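Local coordinates for protein Phenylalanine/tyrosine ammonia-lyase (Rhodosporidium toruloides, PDB 1Y2M) that catalyses the non-oxidative deamination of L-phenylalanine and L-tyrosine to trans-cinnamate and p-coumarate, working as a homotetramer built as a dimer of dimers, at residues R362-L372 and Q431-E442. Residues are numbered along the deposited sequence; the frame is centred on the assembly and turned at random.
Sequences RYPLRTSPQWL and QIGKLNFTQLTE
Helix 368-372 runs nearly antiparallel to helix 431-442, their axes 158° apart and 10.6 Å at closest approach, while the short helix 363-366 brings P364 CA within 5.3 Å of Q439 CA. This is antiparallel helix packing in the largely helical core of the PAL/histidase fold, and L435 is its knob, seated among P364, S368, W371 and L372. With CG anti to the backbone N (chi1 -173°), L435 sends CD1 over one face of the W371 ring and CD2 to L372 CG at 3.6 Å. At the edge of that ring, W371 NE1 donates to Q431 O at 2.9 Å; the acceptor lies in the indole plane, and L435 N reaches the same oxygen from the opposite face of its carbonyl. A phenylalanine in place of W371 would probably cost Q431 O its indole N-H donor, leaving that face of the carbonyl without this bond. Q439 NE2 gives P364 O an almost straight bond (174°) and also bonds T297 of helix 273-303. R366, which probably binds cinnamate, follows on the same short helix and bonds G410 O of the second subunit. At the far end R362 NH1 forms a salt bridge with E442 OE2, the two planes nearly perpendicular. Two waters also tie the carboxylate to the backbone of 362-365: one joins R362 N to OE2, and the second accepts from L365 N and donates to E442 OE1 at 2.7 Å.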
# COMPACT_ATOMS: atom_id res chain seq x y z
N ARG B 362 13.74 -25.90 8.20
CA ARG B 362 13.60 -24.81 7.29
C ARG B 362 13.43 -23.48 8.04
O ARG B 362 13.37 -23.45 9.27
CB ARG B 362 12.42 -25.09 6.36
CG ARG B 362 12.65 -26.35 5.49
CD ARG B 362 11.40 -26.60 4.68
NE ARG B 362 11.51 -27.82 3.88
CZ ARG B 362 11.10 -29.02 4.28
NH1 ARG B 362 10.59 -29.20 5.49
NH2 ARG B 362 11.23 -30.05 3.45
N TYR B 363 13.32 -22.40 7.30
CA TYR B 363 13.45 -21.10 7.93
C TYR B 363 12.32 -20.73 8.87
O TYR B 363 12.56 -19.96 9.85
CB TYR B 363 13.64 -20.00 6.88
CG TYR B 363 14.99 -19.92 6.19
CD1 TYR B 363 15.94 -20.93 6.26
CD2 TYR B 363 15.23 -18.84 5.34
CE1 TYR B 363 17.18 -20.81 5.54
CE2 TYR B 363 16.36 -18.74 4.65
CZ TYR B 363 17.34 -19.69 4.75
OH TYR B 363 18.47 -19.48 3.96
N PRO B 364 11.06 -21.19 8.59
CA PRO B 364 10.00 -20.83 9.54
C PRO B 364 10.27 -21.19 11.01
O PRO B 364 9.86 -20.49 11.92
CB PRO B 364 8.77 -21.54 8.96
CG PRO B 364 9.08 -21.45 7.44
CD PRO B 364 10.52 -21.87 7.39
N LEU B 365 11.01 -22.27 11.22
CA LEU B 365 11.42 -22.68 12.56
C LEU B 365 12.82 -22.14 12.90
O LEU B 365 13.02 -21.52 13.94
CB LEU B 365 11.41 -24.21 12.62
CG LEU B 365 10.01 -24.82 12.52
CD1 LEU B 365 10.10 -26.37 12.62
CD2 LEU B 365 9.00 -24.24 13.56
N ARG B 366 13.79 -22.38 12.01
CA ARG B 366 15.20 -22.09 12.33
C ARG B 366 15.52 -20.60 12.39
O ARG B 366 16.46 -20.23 13.07
CB ARG B 366 16.11 -22.79 11.35
CG ARG B 366 17.63 -22.49 11.48
CD ARG B 366 18.46 -23.60 10.88
NE ARG B 366 18.15 -23.89 9.48
CZ ARG B 366 18.87 -23.52 8.43
NH1 ARG B 366 19.94 -22.74 8.56
NH2 ARG B 366 18.49 -23.90 7.22
N THR B 367 14.74 -19.76 11.70
CA THR B 367 14.99 -18.31 11.74
C THR B 367 13.94 -17.56 12.55
O THR B 367 13.86 -16.31 12.50
CB THR B 367 15.09 -17.65 10.31
OG1 THR B 367 13.79 -17.57 9.70
CG2 THR B 367 16.09 -18.37 9.43
N SER B 368 13.14 -18.29 13.34
CA SER B 368 12.06 -17.66 14.10
C SER B 368 12.52 -16.56 15.06
O SER B 368 11.91 -15.50 15.11
CB SER B 368 11.13 -18.72 14.73
OG SER B 368 11.83 -19.68 15.51
N PRO B 369 13.63 -16.78 15.82
CA PRO B 369 14.03 -15.63 16.72
C PRO B 369 14.45 -14.38 15.93
O PRO B 369 14.19 -13.24 16.36
CB PRO B 369 15.20 -16.20 17.53
CG PRO B 369 15.04 -17.73 17.39
CD PRO B 369 14.53 -17.94 15.99
N GLN B 370 15.13 -14.63 14.82
CA GLN B 370 15.60 -13.57 13.97
C GLN B 370 14.41 -12.87 13.28
O GLN B 370 14.49 -11.68 12.94
CB GLN B 370 16.62 -14.12 12.96
CG GLN B 370 17.90 -14.68 13.55
CD GLN B 370 17.81 -16.11 13.92
OE1 GLN B 370 16.75 -16.70 13.86
NE2 GLN B 370 18.95 -16.70 14.27
N TRP B 371 13.31 -13.60 13.06
CA TRP B 371 12.15 -13.03 12.41
C TRP B 371 11.28 -12.27 13.44
O TRP B 371 10.78 -11.16 13.17
CB TRP B 371 11.29 -14.16 11.86
CG TRP B 371 10.18 -13.67 10.93
CD1 TRP B 371 8.85 -13.48 11.20
CD2 TRP B 371 10.35 -13.30 9.55
NE1 TRP B 371 8.19 -13.05 10.06
CE2 TRP B 371 9.09 -12.94 9.04
CE3 TRP B 371 11.46 -13.23 8.70
CZ2 TRP B 371 8.90 -12.52 7.71
CZ3 TRP B 371 11.27 -12.81 7.39
CH2 TRP B 371 10.01 -12.46 6.92
N LEU B 372 11.08 -12.87 14.60
CA LEU B 372 10.20 -12.27 15.60
C LEU B 372 10.90 -11.16 16.41
O LEU B 372 10.26 -10.23 16.96
CB LEU B 372 9.69 -13.37 16.52
CG LEU B 372 8.68 -14.34 15.88
CD1 LEU B 372 8.38 -15.50 16.85
CD2 LEU B 372 7.40 -13.69 15.44
N GLN B 431 3.77 -9.66 10.02
CA GLN B 431 5.00 -10.45 10.04
C GLN B 431 4.88 -11.71 10.91
O GLN B 431 5.36 -12.79 10.54
CB GLN B 431 6.22 -9.65 10.50
CG GLN B 431 6.53 -8.47 9.57
CD GLN B 431 6.65 -8.88 8.15
OE1 GLN B 431 7.68 -9.43 7.75
NE2 GLN B 431 5.59 -8.64 7.36
N ILE B 432 4.26 -11.57 12.08
CA ILE B 432 3.93 -12.74 12.91
C ILE B 432 3.06 -13.68 12.09
O ILE B 432 3.33 -14.89 11.99
CB ILE B 432 3.15 -12.33 14.20
CG1 ILE B 432 4.00 -11.44 15.11
CG2 ILE B 432 2.67 -13.59 14.95
CD1 ILE B 432 3.25 -10.78 16.22
N GLY B 433 1.99 -13.15 11.49
CA GLY B 433 1.10 -13.99 10.68
C GLY B 433 1.86 -14.74 9.56
O GLY B 433 1.67 -15.96 9.37
N LYS B 434 2.69 -14.06 8.79
CA LYS B 434 3.46 -14.74 7.76
C LYS B 434 4.31 -15.86 8.35
O LYS B 434 4.32 -16.96 7.81
CB LYS B 434 4.30 -13.72 7.00
CG LYS B 434 5.10 -14.35 5.89
CD LYS B 434 4.26 -14.90 4.75
CE LYS B 434 5.18 -15.42 3.64
NZ LYS B 434 4.53 -15.80 2.31
N LEU B 435 4.97 -15.64 9.48
CA LEU B 435 5.75 -16.70 10.11
C LEU B 435 4.93 -17.93 10.46
O LEU B 435 5.24 -19.06 10.05
CB LEU B 435 6.39 -16.17 11.40
CG LEU B 435 7.37 -17.19 12.04
CD1 LEU B 435 8.58 -17.48 11.05
CD2 LEU B 435 7.86 -16.71 13.36
N ASN B 436 3.89 -17.71 11.24
CA ASN B 436 3.11 -18.86 11.68
C ASN B 436 2.40 -19.50 10.48
O ASN B 436 2.23 -20.71 10.45
CB ASN B 436 2.13 -18.46 12.81
CG ASN B 436 2.88 -18.04 14.07
OD1 ASN B 436 2.87 -16.90 14.42
ND2 ASN B 436 3.58 -18.98 14.72
N PHE B 437 1.97 -18.73 9.50
CA PHE B 437 1.36 -19.37 8.31
C PHE B 437 2.42 -20.32 7.69
O PHE B 437 2.13 -21.44 7.29
CB PHE B 437 1.02 -18.32 7.26
CG PHE B 437 0.76 -18.89 5.90
CD1 PHE B 437 -0.34 -19.69 5.66
CD2 PHE B 437 1.64 -18.66 4.89
CE1 PHE B 437 -0.56 -20.24 4.41
CE2 PHE B 437 1.45 -19.23 3.64
CZ PHE B 437 0.34 -20.01 3.41
N THR B 438 3.64 -19.83 7.51
CA THR B 438 4.67 -20.65 6.84
C THR B 438 5.02 -21.88 7.65
O THR B 438 5.25 -22.98 7.09
CB THR B 438 5.99 -19.92 6.50
OG1 THR B 438 6.67 -19.45 7.68
CG2 THR B 438 5.71 -18.74 5.59
N GLN B 439 4.99 -21.74 8.97
CA GLN B 439 5.18 -22.95 9.86
C GLN B 439 4.06 -23.96 9.66
O GLN B 439 4.31 -25.17 9.52
CB GLN B 439 5.22 -22.56 11.34
CG GLN B 439 6.41 -21.74 11.74
CD GLN B 439 6.31 -21.18 13.13
OE1 GLN B 439 5.25 -21.30 13.77
NE2 GLN B 439 7.39 -20.53 13.62
N LEU B 440 2.83 -23.47 9.70
CA LEU B 440 1.65 -24.31 9.63
C LEU B 440 1.59 -24.97 8.24
O LEU B 440 1.39 -26.16 8.15
CB LEU B 440 0.40 -23.48 9.84
CG LEU B 440 -0.93 -24.22 9.61
CD1 LEU B 440 -1.05 -25.38 10.56
CD2 LEU B 440 -2.11 -23.30 9.87
N THR B 441 1.82 -24.22 7.16
CA THR B 441 1.60 -24.79 5.83
C THR B 441 2.68 -25.84 5.50
O THR B 441 2.43 -26.81 4.78
CB THR B 441 1.40 -23.70 4.80
OG1 THR B 441 0.73 -24.27 3.64
CG2 THR B 441 2.69 -23.05 4.43
N GLU B 442 3.86 -25.71 6.08
CA GLU B 442 4.90 -26.72 5.98
C GLU B 442 4.44 -28.00 6.67
O GLU B 442 4.56 -29.10 6.13
CB GLU B 442 6.20 -26.20 6.57
CG GLU B 442 7.37 -27.18 6.51
CD GLU B 442 8.64 -26.62 7.12
OE1 GLU B 442 8.75 -25.38 7.37
OE2 GLU B 442 9.55 -27.46 7.37
O HOH W 1 11.52 -27.33 9.04
O HOH W 2 10.48 -24.60 9.28